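Local atomic coordinates of HpuA (Kingella denitrificans ATCC 33394, PDB entry 5EC6), a protein that acts as an outer-membrane lipoprotein receptor for haemoglobin and probably serves the uptake of haem iron by the bacterium. Residues E269-Y272 against L276-P279; K134-G139 against G263-E268; T161-D166 against G173-E178; A118-Q123 against N129-K134; T155-D160 against H278-E283. All blocks are in the same frame, centred on the assembly; numbering follows the deposited sequence. Where two conformers were deposited one is given.

Contact 1 of 5, residues E269-Y272 against L276-P279; sequences ERFY and LEHP
The Phe271 ring lies over the aliphatic part of the Glu277 side chain. Both belong to a short beta hairpin, strands 269-270 and 276-278, that carries a classic beta bulge at the surface of the protein. Glu277 CB sits 3.8 Å from the centroid of the Phe271 ring and only 15° off its normal, a CH-pi contact. Glu277 keeps CG anti to its own N (chi1 179°) and runs on extended, which carries CG across the same face toward Phe271 CZ.

In the bulge, Glu277 and His278 both face Glu269. Glu269 O accepts two bonds, from Glu277 N at 2.8 Å and from His278 N at 3.1 Å. Glu269 N returns a bond to His278 O. The carboxylates of Glu269 and Glu277 come near each other, which would probably raise their proton affinity a little. Leu276 CD1 lies over one face of the Arg270 guanidinium, near its rim. That group is held by a salt bridge to Glu268 and a bond to Gly274 O. His278 ND1 is hydrogen-bonded to Tyr307 OH. Glu269 OE2 approaches the same ring obliquely, 3.5 Å from His278 CD2, with the ring and carboxylate planes 46° apart.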
# COMPACT_ATOMS: atom_id res chain seq x y z
N GLU A 269 -5.36 -4.11 -16.89
CA GLU A 269 -6.04 -5.39 -17.05
C GLU A 269 -6.55 -5.43 -18.47
O GLU A 269 -7.09 -4.44 -18.97
CB GLU A 269 -7.19 -5.54 -16.07
CG GLU A 269 -6.72 -5.60 -14.62
CD GLU A 269 -7.88 -5.52 -13.66
OE1 GLU A 269 -8.58 -6.54 -13.55
OE2 GLU A 269 -8.13 -4.45 -13.06
N ARG A 270 -6.38 -6.58 -19.11
CA ARG A 270 -6.81 -6.76 -20.52
C ARG A 270 -7.78 -7.90 -20.68
O ARG A 270 -7.79 -8.88 -19.94
CB ARG A 270 -5.60 -6.97 -21.43
CG ARG A 270 -4.80 -5.69 -21.58
CD ARG A 270 -3.49 -5.92 -22.25
NE ARG A 270 -2.70 -4.71 -22.35
CZ ARG A 270 -2.96 -3.66 -23.13
NH1 ARG A 270 -4.02 -3.58 -23.94
NH2 ARG A 270 -2.13 -2.61 -23.06
N PHE A 271 -8.65 -7.77 -21.67
CA PHE A 271 -9.41 -8.88 -22.11
C PHE A 271 -8.51 -9.88 -22.81
O PHE A 271 -7.34 -9.63 -23.19
CB PHE A 271 -10.49 -8.39 -23.09
CG PHE A 271 -11.52 -7.46 -22.45
CD1 PHE A 271 -12.41 -7.93 -21.50
CD2 PHE A 271 -11.54 -6.12 -22.78
CE1 PHE A 271 -13.35 -7.10 -20.91
CE2 PHE A 271 -12.50 -5.28 -22.22
CZ PHE A 271 -13.39 -5.76 -21.28
N TYR A 272 -9.08 -11.07 -23.01
CA TYR A 272 -8.31 -12.15 -23.61
C TYR A 272 -7.62 -11.78 -24.95
O TYR A 272 -6.45 -12.13 -25.16
CB TYR A 272 -9.24 -13.37 -23.83
CG TYR A 272 -8.58 -14.48 -24.61
CD1 TYR A 272 -7.53 -15.23 -24.10
CD2 TYR A 272 -9.01 -14.76 -25.91
CE1 TYR A 272 -6.93 -16.23 -24.83
CE2 TYR A 272 -8.41 -15.75 -26.65
CZ TYR A 272 -7.40 -16.51 -26.12
OH TYR A 272 -6.81 -17.48 -26.89
N LEU A 276 -7.85 -3.41 -24.01
CA LEU A 276 -7.81 -2.88 -22.62
C LEU A 276 -9.12 -3.00 -21.91
O LEU A 276 -10.16 -2.61 -22.47
CB LEU A 276 -7.36 -1.40 -22.66
CG LEU A 276 -6.97 -0.76 -21.34
CD1 LEU A 276 -5.68 -1.36 -20.82
CD2 LEU A 276 -6.80 0.73 -21.61
N GLU A 277 -9.12 -3.55 -20.69
CA GLU A 277 -10.33 -3.62 -19.88
C GLU A 277 -10.31 -2.48 -18.85
O GLU A 277 -11.29 -1.72 -18.74
CB GLU A 277 -10.45 -4.95 -19.16
CG GLU A 277 -11.69 -5.01 -18.29
CD GLU A 277 -11.83 -6.32 -17.54
OE1 GLU A 277 -10.80 -6.98 -17.30
OE2 GLU A 277 -12.95 -6.63 -17.12
N HIS A 278 -9.25 -2.43 -18.07
CA HIS A 278 -9.02 -1.35 -17.07
C HIS A 278 -7.62 -0.83 -17.21
O HIS A 278 -6.64 -1.61 -17.38
CB HIS A 278 -9.16 -1.85 -15.61
CG HIS A 278 -10.52 -2.35 -15.27
ND1 HIS A 278 -11.64 -1.58 -15.41
CD2 HIS A 278 -10.94 -3.59 -14.91
CE1 HIS A 278 -12.71 -2.30 -15.08
NE2 HIS A 278 -12.30 -3.53 -14.80
N PRO A 279 -7.44 0.48 -17.06
CA PRO A 279 -6.12 1.08 -17.14
C PRO A 279 -5.24 0.63 -15.96
O PRO A 279 -5.77 0.10 -14.95
CB PRO A 279 -6.42 2.62 -17.09
CG PRO A 279 -7.78 2.74 -16.58
CD PRO A 279 -8.52 1.46 -16.82

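Contact 2 of 5, residues K134-G139 against G263-E268; sequences KSMQFG and GLFAKE
The backbones of 134-139 and 263-268 approach closely at one place, where Ser135 CA and Ala266 CA are 5.2 Å apart. No direct hydrogen bond joins the two segments. Ser135 precedes strand 136-142, and Ala266 follows the end of strand 256-265. The strands themselves are not paired here.

Ser135 sets its CB and OG against the methyl of Ala266, with OG 3.5 Å from Ala266 CB. Ser135 OG is also 2.8 Å from a water. That water accepts the backbone N-H of Lys267, at 2.9 Å from Lys267 N, and so bridges the Ser135 hydroxyl to the other backbone.

Next to this, Met136 and Phe265 form a buried Met-aromatic contact near the centre of the chain. Phe265 ends strand 256-265 of the antiparallel beta barrel, where its neighbours are 246-253 and 283-289. Met136 begins strand 136-142 of the sheet beside it, which pairs with 115-118 and 148-154. The contact therefore joins the barrel to the neighbouring sheet. Met136 CB rests over one face of the Phe265 ring, toward its rim, and the chain then runs to SD beside the ring. Met136 SD is 4.6 Å from the Phe265 centroid and 44° off the ring normal, an oblique approach. Its nearest ring atom is Phe265 CD2, 3.8 Å from Met136 SD. Glu283 packs against both Met136 and Phe265, and its carboxylate takes the N-H groups of Lys134 and Ser135.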
# COMPACT_ATOMS: atom_id res chain seq x y z
N LYS A 134 -3.45 -6.19 -4.58
CA LYS A 134 -2.83 -7.30 -5.34
C LYS A 134 -1.50 -6.96 -5.95
O LYS A 134 -0.75 -7.86 -6.32
CB LYS A 134 -3.75 -7.78 -6.49
CG LYS A 134 -5.17 -8.08 -6.08
CD LYS A 134 -5.35 -9.34 -5.25
CE LYS A 134 -6.87 -9.58 -5.08
NZ LYS A 134 -7.32 -9.83 -3.67
N SER A 135 -1.16 -5.68 -6.04
CA SER A 135 0.07 -5.26 -6.71
C SER A 135 1.00 -4.35 -5.87
O SER A 135 1.96 -3.78 -6.39
CB SER A 135 -0.24 -4.51 -8.00
OG SER A 135 -0.96 -5.35 -8.91
N MET A 136 0.74 -4.30 -4.59
CA MET A 136 1.53 -3.47 -3.66
C MET A 136 1.35 -3.98 -2.26
O MET A 136 0.41 -4.74 -1.97
CB MET A 136 1.15 -1.97 -3.79
CG MET A 136 -0.27 -1.73 -3.44
SD MET A 136 -0.59 0.03 -3.16
CE MET A 136 0.32 0.29 -1.68
N GLN A 137 2.19 -3.46 -1.35
CA GLN A 137 2.06 -3.63 0.07
C GLN A 137 2.42 -2.32 0.72
O GLN A 137 3.13 -1.49 0.12
CB GLN A 137 3.03 -4.70 0.61
CG GLN A 137 2.40 -6.03 0.99
CD GLN A 137 1.47 -6.00 2.19
OE1 GLN A 137 1.07 -4.97 2.66
NE2 GLN A 137 1.08 -7.17 2.63
N PHE A 138 1.92 -2.12 1.93
CA PHE A 138 2.38 -1.00 2.76
C PHE A 138 2.45 -1.45 4.20
O PHE A 138 1.79 -2.42 4.58
CB PHE A 138 1.54 0.29 2.55
CG PHE A 138 0.16 0.25 3.15
CD1 PHE A 138 -0.89 -0.45 2.53
CD2 PHE A 138 -0.12 0.92 4.32
CE1 PHE A 138 -2.16 -0.45 3.05
CE2 PHE A 138 -1.38 0.86 4.89
CZ PHE A 138 -2.40 0.19 4.26
N GLY A 139 3.24 -0.73 4.98
CA GLY A 139 3.49 -1.13 6.34
C GLY A 139 4.58 -0.33 6.96
O GLY A 139 4.82 0.84 6.61
N GLY A 263 2.84 7.08 -5.34
CA GLY A 263 2.62 6.71 -6.73
C GLY A 263 1.46 5.84 -6.96
O GLY A 263 0.76 5.39 -6.03
N LEU A 264 1.19 5.64 -8.25
CA LEU A 264 0.15 4.72 -8.68
C LEU A 264 0.79 3.37 -9.00
O LEU A 264 1.91 3.35 -9.58
CB LEU A 264 -0.53 5.27 -9.91
CG LEU A 264 -1.15 6.69 -9.73
CD1 LEU A 264 -1.77 7.19 -11.02
CD2 LEU A 264 -2.24 6.60 -8.67
N PHE A 265 0.09 2.34 -8.60
CA PHE A 265 0.54 0.95 -8.72
C PHE A 265 -0.48 0.14 -9.52
O PHE A 265 -1.64 0.50 -9.65
CB PHE A 265 0.74 0.35 -7.33
CG PHE A 265 1.86 0.98 -6.53
CD1 PHE A 265 3.19 0.62 -6.70
CD2 PHE A 265 1.57 1.97 -5.62
CE1 PHE A 265 4.20 1.17 -5.94
CE2 PHE A 265 2.57 2.56 -4.86
CZ PHE A 265 3.90 2.18 -5.03
N ALA A 266 -0.02 -1.05 -9.92
CA ALA A 266 -0.78 -2.08 -10.68
C ALA A 266 -0.76 -1.88 -12.17
O ALA A 266 -1.06 -0.76 -12.70
CB ALA A 266 -2.19 -2.28 -10.18
N LYS A 267 -0.39 -2.96 -12.88
CA LYS A 267 -0.49 -2.94 -14.33
C LYS A 267 -1.94 -2.88 -14.76
O LYS A 267 -2.85 -3.22 -14.01
CB LYS A 267 0.18 -4.19 -14.94
CG LYS A 267 1.66 -4.11 -14.76
CD LYS A 267 2.37 -5.41 -15.12
CE LYS A 267 3.86 -5.24 -14.86
NZ LYS A 267 4.37 -6.44 -14.15
N GLU A 268 -2.14 -2.51 -16.03
CA GLU A 268 -3.46 -2.61 -16.64
C GLU A 268 -4.05 -4.02 -16.71
O GLU A 268 -3.30 -4.99 -16.62
CB GLU A 268 -3.41 -1.99 -18.03
CG GLU A 268 -2.83 -2.89 -19.08
CD GLU A 268 -1.31 -2.97 -19.06
OE1 GLU A 268 -0.56 -2.30 -18.32
OE2 GLU A 268 -0.84 -3.75 -19.88
O HOH W 1 0.18 -5.40 -11.49

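Contact 3 of 5, residues T161-D166 against G173-E178; sequences TLQGVD and GKATYE
The side-chain amide of Gln163 is the flat group at this contact, and it meets the start of strand 174-185 through its edge. Lys174 O lies almost in the amide plane, only 6° out of it, and accepts a hydrogen bond from Gln163 NE2 at 3.1 Å. From the carbonyl's side the approach is less usual. The donor stands above the Lys174 carbonyl plane, 73° out of it, and so does not use a lone pair. Gln163 NE2 has a second acceptor in Thr172 O.

The oxygen end of the amide turns toward Ala175, whose CB is 3.3 Å from Gln163 OE1. A water donates to Gln163 OE1 at 2.8 Å. The same water donates to Tyr177 OH at 2.9 Å, and so ties the glutamine to a tyrosine two residues further along the strand. Tyr177 OH is also bonded to Gly281 O.

Gln163 belongs to a type II beta turn from Leu162 to Val165, closed by a bond from Val165 N to Leu162 O. Gly164 takes the third position with a positive phi and is also the N-cap of the short helix 165-168. Gln163 CG lies between the backbone N and the carbonyl carbon (chi1 60°), and the chain then extends to lift the amide off the turn. Phe216, Pro279 and Tyr307 touch this side chain.

Two acceptors for NE2 and a water donor for OE1 fix which way round the buried amide sits.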
# COMPACT_ATOMS: atom_id res chain seq x y z
N THR A 161 -0.37 2.93 -20.02
CA THR A 161 -1.68 2.45 -19.90
C THR A 161 -2.46 3.09 -18.76
O THR A 161 -3.47 2.54 -18.35
CB THR A 161 -1.66 0.93 -19.73
OG1 THR A 161 -0.83 0.60 -18.62
CG2 THR A 161 -1.05 0.27 -21.00
N LEU A 162 -2.03 4.27 -18.36
CA LEU A 162 -2.83 5.11 -17.40
C LEU A 162 -4.15 5.50 -18.04
O LEU A 162 -4.30 5.45 -19.30
CB LEU A 162 -2.05 6.33 -16.98
CG LEU A 162 -0.86 6.14 -15.99
CD1 LEU A 162 -0.03 7.39 -15.90
CD2 LEU A 162 -1.34 5.63 -14.62
N GLN A 163 -5.14 5.81 -17.22
CA GLN A 163 -6.46 6.10 -17.75
C GLN A 163 -6.46 7.22 -18.77
O GLN A 163 -5.82 8.25 -18.57
CB GLN A 163 -7.49 6.41 -16.64
CG GLN A 163 -7.16 7.60 -15.76
CD GLN A 163 -8.26 7.78 -14.77
OE1 GLN A 163 -8.39 6.99 -13.84
NE2 GLN A 163 -9.16 8.74 -15.01
N GLY A 164 -7.20 6.98 -19.86
CA GLY A 164 -7.34 8.01 -20.91
C GLY A 164 -6.27 7.89 -21.99
O GLY A 164 -6.42 8.47 -23.07
N VAL A 165 -5.16 7.19 -21.74
CA VAL A 165 -4.06 7.20 -22.72
C VAL A 165 -4.55 6.50 -24.00
O VAL A 165 -4.22 6.93 -25.13
CB VAL A 165 -2.78 6.55 -22.18
CG1 VAL A 165 -1.72 6.41 -23.26
CG2 VAL A 165 -2.24 7.35 -20.98
N ASP A 166 -5.37 5.47 -23.85
CA ASP A 166 -5.88 4.80 -25.05
C ASP A 166 -6.85 5.59 -25.92
O ASP A 166 -7.07 5.21 -27.10
CB ASP A 166 -6.48 3.44 -24.67
CG ASP A 166 -7.72 3.57 -23.78
OD1 ASP A 166 -7.81 4.44 -22.89
OD2 ASP A 166 -8.66 2.80 -24.00
N GLY A 173 -9.10 12.62 -17.10
CA GLY A 173 -10.21 12.29 -16.24
C GLY A 173 -9.81 12.21 -14.77
O GLY A 173 -8.90 12.85 -14.35
N LYS A 174 -10.58 11.43 -14.03
CA LYS A 174 -10.45 11.39 -12.58
C LYS A 174 -10.56 9.94 -12.11
O LYS A 174 -11.19 9.10 -12.75
CB LYS A 174 -11.49 12.27 -11.89
CG LYS A 174 -11.16 13.75 -11.97
CD LYS A 174 -12.24 14.66 -11.38
CE LYS A 174 -12.35 14.53 -9.86
NZ LYS A 174 -13.30 15.50 -9.24
N ALA A 175 -9.95 9.68 -10.96
CA ALA A 175 -10.12 8.39 -10.27
C ALA A 175 -10.12 8.60 -8.77
O ALA A 175 -9.40 9.47 -8.27
CB ALA A 175 -8.95 7.49 -10.60
N THR A 176 -10.94 7.82 -8.09
CA THR A 176 -11.06 7.86 -6.64
C THR A 176 -10.65 6.52 -6.05
O THR A 176 -11.08 5.45 -6.49
CB THR A 176 -12.52 8.22 -6.29
OG1 THR A 176 -12.79 9.55 -6.78
CG2 THR A 176 -12.77 8.21 -4.83
N TYR A 177 -9.86 6.63 -4.98
CA TYR A 177 -9.22 5.49 -4.31
C TYR A 177 -9.72 5.44 -2.85
O TYR A 177 -9.93 6.47 -2.22
CB TYR A 177 -7.70 5.61 -4.35
CG TYR A 177 -7.10 5.59 -5.74
CD1 TYR A 177 -7.09 6.76 -6.53
CD2 TYR A 177 -6.56 4.43 -6.27
CE1 TYR A 177 -6.61 6.75 -7.81
CE2 TYR A 177 -6.05 4.41 -7.53
CZ TYR A 177 -6.08 5.54 -8.33
OH TYR A 177 -5.56 5.54 -9.61
N GLU A 178 -9.87 4.22 -2.36
CA GLU A 178 -10.33 3.94 -1.01
C GLU A 178 -9.08 3.42 -0.32
O GLU A 178 -8.56 2.39 -0.74
CB GLU A 178 -11.43 2.87 -1.07
CG GLU A 178 -12.09 2.53 0.27
CD GLU A 178 -13.44 1.85 0.07
OE1 GLU A 178 -14.16 2.12 -0.94
OE2 GLU A 178 -13.79 0.98 0.94
O HOH W 2 -6.57 5.56 -12.33

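Contact 4 of 5, residues A118-Q123 against N129-K134; sequences ACCTNQ and NALRLK
Leu131 packs its two methyls against a pair of adjacent cysteines, and this is the tight side of the contact. Cys119 SG touches Leu131 CD2 at 3.6 Å, while Cys120 SG lies 3.9 Å from Leu131 CD1. The two sulfurs reach the same leucine by different torsions. SG of Cys119 is anti to the backbone N (chi1 -155°), whereas SG of Cys120 is folded back over its own main chain (chi1 58°). Leu133 CD1 joins more loosely at Cys119 SG. Ile180 of strand 174-185 packs on Leu131, and Phe138 packs on both Cys119 and Leu133.

Both segments belong to the long connection between strands 115-118 and 136-142. Each makes an inverse gamma turn, centred on Cys120 and on Arg132, and 129-131 is a short 3-10 segment. Thr121 CA gives a CA-H...O contact to Leu131 O at 3.4 Å.

Thr121 divides the two sides. Its CG2 still rests near Leu131 O and 4.1 Å from Leu133 CB, crossing Leu133 at about a right angle, while OG1 and O turn to water. One water donates to Thr121 OG1 and to Leu133 O, and is 2.6 Å from Leu133 O. A second donates to Thr121 O and to Leu133 O, and accepts from Lys134 NZ at 2.7 Å. The Thr121 hydroxyl itself donates to Asn122 OD1.

Leu133 O has no donor in the facing segment and takes its bonds from two bridging waters, so the polar side of this contact depends on water.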
# COMPACT_ATOMS: atom_id res chain seq x y z
N ALA A 118 2.54 -5.25 8.02
CA ALA A 118 2.11 -4.95 6.66
C ALA A 118 0.61 -5.15 6.55
O ALA A 118 -0.06 -5.64 7.47
CB ALA A 118 2.85 -5.81 5.68
N CYS A 119 0.02 -4.69 5.45
CA CYS A 119 -1.45 -4.85 5.27
C CYS A 119 -1.90 -6.32 5.32
O CYS A 119 -1.23 -7.21 4.78
CB CYS A 119 -1.90 -4.37 3.92
SG CYS A 119 -3.68 -3.85 3.84
N CYS A 120 -3.07 -6.56 5.93
CA CYS A 120 -3.70 -7.88 5.84
C CYS A 120 -4.42 -8.01 4.50
O CYS A 120 -5.61 -7.72 4.38
CB CYS A 120 -4.69 -8.12 6.99
SG CYS A 120 -6.05 -6.92 7.13
N THR A 121 -3.69 -8.44 3.49
CA THR A 121 -4.26 -8.41 2.17
C THR A 121 -5.07 -9.70 1.93
O THR A 121 -5.96 -9.70 1.08
CB THR A 121 -3.19 -8.10 1.07
OG1 THR A 121 -2.25 -9.18 0.99
CG2 THR A 121 -2.48 -6.77 1.39
N ASN A 122 -4.80 -10.78 2.67
CA ASN A 122 -4.96 -12.14 2.14
C ASN A 122 -6.29 -12.82 2.39
O ASN A 122 -6.50 -13.96 1.97
CB ASN A 122 -3.90 -13.08 2.69
CG ASN A 122 -2.58 -12.92 1.99
OD1 ASN A 122 -2.31 -11.89 1.36
ND2 ASN A 122 -1.73 -13.93 2.11
N GLN A 123 -7.20 -12.18 3.10
CA GLN A 123 -8.32 -12.96 3.59
C GLN A 123 -9.66 -12.53 2.99
O GLN A 123 -9.95 -11.34 2.78
CB GLN A 123 -8.33 -13.00 5.10
N ASN A 129 -12.59 -3.09 0.83
CA ASN A 129 -11.94 -3.06 -0.42
C ASN A 129 -10.55 -2.44 -0.37
O ASN A 129 -9.74 -2.81 -1.19
CB ASN A 129 -12.80 -2.32 -1.41
CG ASN A 129 -14.03 -3.10 -1.82
OD1 ASN A 129 -14.13 -4.33 -1.64
ND2 ASN A 129 -14.99 -2.39 -2.38
N ALA A 130 -10.27 -1.52 0.57
CA ALA A 130 -8.92 -0.87 0.60
C ALA A 130 -7.81 -1.87 0.86
O ALA A 130 -6.68 -1.64 0.51
CB ALA A 130 -8.86 0.22 1.64
N LEU A 131 -8.16 -2.99 1.52
CA LEU A 131 -7.18 -3.95 1.98
C LEU A 131 -6.82 -4.96 0.91
O LEU A 131 -5.85 -5.67 1.07
CB LEU A 131 -7.74 -4.74 3.17
CG LEU A 131 -8.18 -4.05 4.45
CD1 LEU A 131 -8.94 -5.08 5.27
CD2 LEU A 131 -6.95 -3.52 5.20
N ARG A 132 -7.65 -5.04 -0.13
CA ARG A 132 -7.55 -6.08 -1.12
C ARG A 132 -6.50 -5.73 -2.18
O ARG A 132 -6.77 -5.69 -3.38
CB ARG A 132 -8.88 -6.23 -1.85
CG ARG A 132 -10.11 -6.54 -1.01
CD ARG A 132 -11.33 -6.67 -1.95
NE ARG A 132 -12.50 -7.25 -1.29
CZ ARG A 132 -12.62 -8.55 -0.98
NH1 ARG A 132 -11.65 -9.41 -1.27
NH2 ARG A 132 -13.72 -8.99 -0.38
N LEU A 133 -5.30 -5.46 -1.72
CA LEU A 133 -4.26 -5.01 -2.63
C LEU A 133 -3.73 -6.26 -3.27
O LEU A 133 -3.70 -7.30 -2.60
CB LEU A 133 -3.18 -4.32 -1.83
CG LEU A 133 -3.67 -3.12 -1.05
CD1 LEU A 133 -2.58 -2.66 -0.08
CD2 LEU A 133 -4.01 -2.00 -1.95
N LYS A 134 -3.45 -6.19 -4.58
CA LYS A 134 -2.83 -7.30 -5.34
C LYS A 134 -1.50 -6.96 -5.95
O LYS A 134 -0.75 -7.86 -6.32
CB LYS A 134 -3.75 -7.78 -6.49
CG LYS A 134 -5.17 -8.08 -6.08
CD LYS A 134 -5.35 -9.34 -5.25
CE LYS A 134 -6.87 -9.58 -5.08
NZ LYS A 134 -7.32 -9.83 -3.67
O HOH W 3 -1.98 -9.21 -2.11
O HOH W 4 -5.76 -8.87 -1.63

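Contact 5 of 5, residues T155-D160 against H278-E283; sequences TPAPTD and HPSGGE
Ser280 CB packs on the proline ring of Pro158, 3.6 Å from Pro158 CD. One atom further out, the hydroxyl does the polar work: Ser280 OG donates to Pro158 O at 2.9 Å. The donor is tilted 24° from the plane of that carbonyl. A chi1 of 68° brings the hydroxyl to this place, where Ser280 OG also lies 3.7 Å from Ala157 CB. Pro158 O has a second, weak bond from Thr161 OG1.

Ala157 points its CB at the backbone of the other segment and comes within 3.3 Å of Gly281 N. The Ala157 and Gly281 CA atoms are 4.9 Å apart. Gly281 has a positive phi. Just beyond it, Gly282 and Glu283 both face Phe265 in a classic beta bulge.

Here a loop that leaves strand 148-154, outside the barrel ring, meets the loop that leads into barrel strand 283-289. The first loop, 155-160, heads toward helix 165-168. The second loop comes from the hairpin strand 276-278. Backbone bonds link Ala157 to Leu264 of barrel strand 256-265 and Ser280 to Thr161. On the side of strand 298-308, Arg304 bonds to the carbonyls of Pro279 and Ser280.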
# COMPACT_ATOMS: atom_id res chain seq x y z
N THR A 155 4.41 -2.85 -7.69
CA THR A 155 4.58 -2.78 -9.13
C THR A 155 4.02 -1.44 -9.65
O THR A 155 2.84 -1.23 -9.57
CB THR A 155 3.79 -3.94 -9.76
OG1 THR A 155 4.40 -5.21 -9.36
CG2 THR A 155 3.78 -3.90 -11.25
N PRO A 156 4.87 -0.58 -10.13
CA PRO A 156 4.36 0.71 -10.57
C PRO A 156 3.42 0.59 -11.75
O PRO A 156 3.55 -0.30 -12.63
CB PRO A 156 5.61 1.50 -10.99
CG PRO A 156 6.72 0.57 -10.91
CD PRO A 156 6.32 -0.68 -10.25
N ALA A 157 2.46 1.49 -11.79
CA ALA A 157 1.53 1.57 -12.92
C ALA A 157 2.21 2.05 -14.19
O ALA A 157 2.70 3.17 -14.24
CB ALA A 157 0.38 2.54 -12.58
N PRO A 158 2.22 1.24 -15.27
CA PRO A 158 2.91 1.76 -16.43
C PRO A 158 2.25 3.03 -16.99
O PRO A 158 1.05 3.05 -17.12
CB PRO A 158 2.72 0.59 -17.45
CG PRO A 158 2.57 -0.63 -16.58
CD PRO A 158 1.75 -0.15 -15.42
N THR A 159 3.03 4.04 -17.32
CA THR A 159 2.47 5.32 -17.77
C THR A 159 1.75 5.17 -19.10
O THR A 159 0.78 5.84 -19.35
CB THR A 159 3.53 6.43 -17.86
OG1 THR A 159 4.57 6.01 -18.76
CG2 THR A 159 4.14 6.72 -16.49
N ASP A 160 2.16 4.19 -19.93
CA ASP A 160 1.49 4.03 -21.22
C ASP A 160 0.09 3.41 -21.20
O ASP A 160 -0.63 3.44 -22.20
CB ASP A 160 2.44 3.35 -22.23
CG ASP A 160 2.84 1.97 -21.87
OD1 ASP A 160 2.32 1.38 -20.88
OD2 ASP A 160 3.76 1.48 -22.60
N HIS A 278 -9.25 -2.43 -18.07
CA HIS A 278 -9.02 -1.35 -17.07
C HIS A 278 -7.62 -0.83 -17.21
O HIS A 278 -6.64 -1.61 -17.38
CB HIS A 278 -9.16 -1.85 -15.61
CG HIS A 278 -10.52 -2.35 -15.27
ND1 HIS A 278 -11.64 -1.58 -15.41
CD2 HIS A 278 -10.94 -3.59 -14.91
CE1 HIS A 278 -12.71 -2.30 -15.08
NE2 HIS A 278 -12.30 -3.53 -14.80
N PRO A 279 -7.44 0.48 -17.06
CA PRO A 279 -6.12 1.08 -17.14
C PRO A 279 -5.24 0.63 -15.96
O PRO A 279 -5.77 0.10 -14.95
CB PRO A 279 -6.42 2.62 -17.09
CG PRO A 279 -7.78 2.74 -16.58
CD PRO A 279 -8.52 1.46 -16.82
N SER A 280 -3.96 0.89 -16.10
CA SER A 280 -3.01 0.80 -14.99
C SER A 280 -3.42 1.76 -13.90
O SER A 280 -4.25 2.66 -14.12
CB SER A 280 -1.63 1.07 -15.47
OG SER A 280 -1.43 2.40 -15.85
N GLY A 281 -2.82 1.58 -12.73
CA GLY A 281 -3.09 2.48 -11.59
C GLY A 281 -4.29 2.15 -10.78
O GLY A 281 -4.91 3.03 -10.17
N GLY A 282 -4.67 0.88 -10.74
CA GLY A 282 -5.71 0.44 -9.91
C GLY A 282 -5.45 0.44 -8.39
O GLY A 282 -6.38 0.18 -7.62
N GLU A 283 -4.20 0.66 -8.02
CA GLU A 283 -3.80 0.81 -6.64
C GLU A 283 -2.96 2.06 -6.46
O GLU A 283 -2.44 2.64 -7.43
CB GLU A 283 -3.10 -0.46 -6.14
CG GLU A 283 -4.06 -1.64 -6.24
CD GLU A 283 -3.45 -3.00 -5.95
OE1 GLU A 283 -2.28 -3.09 -5.65
OE2 GLU A 283 -4.24 -4.01 -6.03

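Along the chain, contact 4 comes first and shares Lys134 with contact 2. Contact 3 is local and falls between the two halves of contact 5, as it does between those of contact 2. Contact 1 is the last to open, and contact 5, with which it shares His278 and Pro279, closes after it. Contacts 2 and 5 cross in sequence, and their centres are about 8 Å apart. The centres of contacts 3 and 5 are about 9 Å apart, those of 1 and 4 about 22 Å. Contacts 2 and 5 join barrel strands 256-265 and 283-289 to segments beside strands 136-142 and 148-154. Glu283 links contacts 2, 4 and 5.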